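Local coordinates for PhnH (Penicillium herquei, PDB 6JJT), which catalyses an enantioselective intramolecular hydroalkoxylation that yields (2'R)-atrovenetin during phenalenone biosynthesis in the fungus, at residues F28-N33 and G58-P63. Numbering follows the deposited sequence.
Sequences FLFSAN and GIIAGP
Ser31 and Ala61 form one antiparallel hydrogen-bonded pair and Asn33 and Ile59 the next, joining strands 26-44 and 48-61 as a hairpin at the start of the antiparallel barrel. The short segments run at 168°, and each of these pairs closes a two-bond ring: Ser31 N reaches Ala61 O at 2.9 Å, with an N-H...O angle of 162°, and Asn33 N reaches Ile59 O at the same distance. Phe30, Ala32 and Ile60 are all buried and form the compact apolar side. With CG1 anti to the carbonyl carbon (chi1 -61°), Ile60 sends CD1 to Ala32 CB at 3.7 Å, while its other branch, CG2, meets Phe30 CD2 at 4.0 Å. Phe65 and Tyr145 extend this apolar cluster, Tyr145 stacking on the Phe30 ring. Tyr145 also faces both Leu29 and Phe30 across a classic beta bulge, so two residues of this strand stand opposite one of strand 142-148, with backbone bonds kept.

The side of Ser31, Asn33, Ile59 and Ala61 opens to solvent at Asn33 and Ile59. Here a water lies 2.8 Å from Ser31 OG and donates to Ile59 O; that oxygen therefore accepts from both Asn33 N and the water. Past Ala61, where the second strand ends, Pro63 CD meets the Phe28 ring, 3.8 Å from both CD2 and CE2, the two side chains crossing at about a right angle; Pro21 of a neighbouring subunit also packs on Phe28. Direct backbone bonding thus sets the register, buried apolar contacts back one face, and on the other a water links Ser31 OG to Ile59 O.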
# COMPACT_ATOMS: atom_id res chain seq x y z
N PHE D 28 -24.70 1.11 -13.71
CA PHE D 28 -24.86 1.43 -12.29
C PHE D 28 -24.65 0.18 -11.45
O PHE D 28 -25.12 -0.92 -11.75
CB PHE D 28 -26.26 2.01 -12.04
CG PHE D 28 -26.46 2.34 -10.58
CD1 PHE D 28 -25.69 3.31 -9.94
CD2 PHE D 28 -27.36 1.62 -9.83
CE1 PHE D 28 -25.89 3.59 -8.59
CE2 PHE D 28 -27.54 1.87 -8.47
CZ PHE D 28 -26.79 2.85 -7.85
N LEU D 29 -23.78 0.30 -10.43
CA LEU D 29 -23.42 -0.86 -9.63
C LEU D 29 -24.04 -0.83 -8.24
O LEU D 29 -24.59 -1.86 -7.84
CB LEU D 29 -21.88 -0.95 -9.52
CG LEU D 29 -21.30 -2.20 -8.87
CD1 LEU D 29 -21.66 -3.49 -9.59
CD2 LEU D 29 -19.79 -2.08 -8.66
N PHE D 30 -23.85 0.27 -7.48
CA PHE D 30 -24.36 0.30 -6.10
C PHE D 30 -24.27 1.71 -5.59
O PHE D 30 -23.53 2.52 -6.13
CB PHE D 30 -23.62 -0.63 -5.11
CG PHE D 30 -22.22 -0.24 -4.67
CD1 PHE D 30 -21.13 -0.33 -5.55
CD2 PHE D 30 -21.99 0.15 -3.35
CE1 PHE D 30 -19.85 -0.00 -5.11
CE2 PHE D 30 -20.69 0.43 -2.90
CZ PHE D 30 -19.62 0.37 -3.79
N SER D 31 -25.03 2.00 -4.51
CA SER D 31 -24.86 3.21 -3.75
C SER D 31 -24.42 2.82 -2.33
O SER D 31 -24.66 1.72 -1.84
CB SER D 31 -26.14 4.00 -3.70
OG SER D 31 -27.08 3.23 -2.99
N ALA D 32 -23.79 3.80 -1.69
CA ALA D 32 -23.36 3.64 -0.32
C ALA D 32 -23.74 4.92 0.42
O ALA D 32 -23.51 6.03 -0.08
CB ALA D 32 -21.86 3.43 -0.24
N ASN D 33 -24.39 4.74 1.58
CA ASN D 33 -24.75 5.85 2.43
C ASN D 33 -24.03 5.61 3.76
O ASN D 33 -24.45 4.74 4.53
CB ASN D 33 -26.27 5.88 2.63
CG ASN D 33 -26.77 7.18 3.21
OD1 ASN D 33 -26.02 8.15 3.38
ND2 ASN D 33 -28.08 7.24 3.46
N GLY D 58 -22.98 1.90 7.48
CA GLY D 58 -23.49 2.41 6.23
C GLY D 58 -24.38 1.41 5.55
O GLY D 58 -24.35 0.24 5.89
N ILE D 59 -25.21 1.92 4.62
CA ILE D 59 -26.20 1.15 3.87
C ILE D 59 -25.73 1.04 2.42
O ILE D 59 -25.41 2.05 1.80
CB ILE D 59 -27.60 1.81 3.97
CG1 ILE D 59 -28.06 1.95 5.43
CG2 ILE D 59 -28.60 1.06 3.10
CD1 ILE D 59 -28.03 0.66 6.24
N ILE D 60 -25.69 -0.19 1.94
CA ILE D 60 -25.29 -0.49 0.58
C ILE D 60 -26.57 -0.91 -0.14
O ILE D 60 -27.28 -1.78 0.37
CB ILE D 60 -24.26 -1.63 0.61
CG1 ILE D 60 -22.98 -1.29 1.41
CG2 ILE D 60 -23.97 -2.17 -0.78
CD1 ILE D 60 -22.24 -0.10 0.86
N ALA D 61 -26.84 -0.31 -1.30
CA ALA D 61 -28.06 -0.67 -2.03
C ALA D 61 -27.76 -0.72 -3.51
O ALA D 61 -26.72 -0.28 -3.96
CB ALA D 61 -29.14 0.34 -1.71
N GLY D 62 -28.74 -1.20 -4.26
CA GLY D 62 -28.63 -1.24 -5.71
C GLY D 62 -29.05 -2.60 -6.25
O GLY D 62 -29.43 -3.48 -5.48
N PRO D 63 -29.00 -2.79 -7.58
CA PRO D 63 -29.57 -3.99 -8.23
C PRO D 63 -28.78 -5.29 -8.10
O PRO D 63 -29.28 -6.34 -8.48
CB PRO D 63 -29.65 -3.55 -9.70
CG PRO D 63 -28.59 -2.47 -9.88
CD PRO D 63 -28.51 -1.78 -8.54
O HOH W 1 -27.08 3.31 -0.17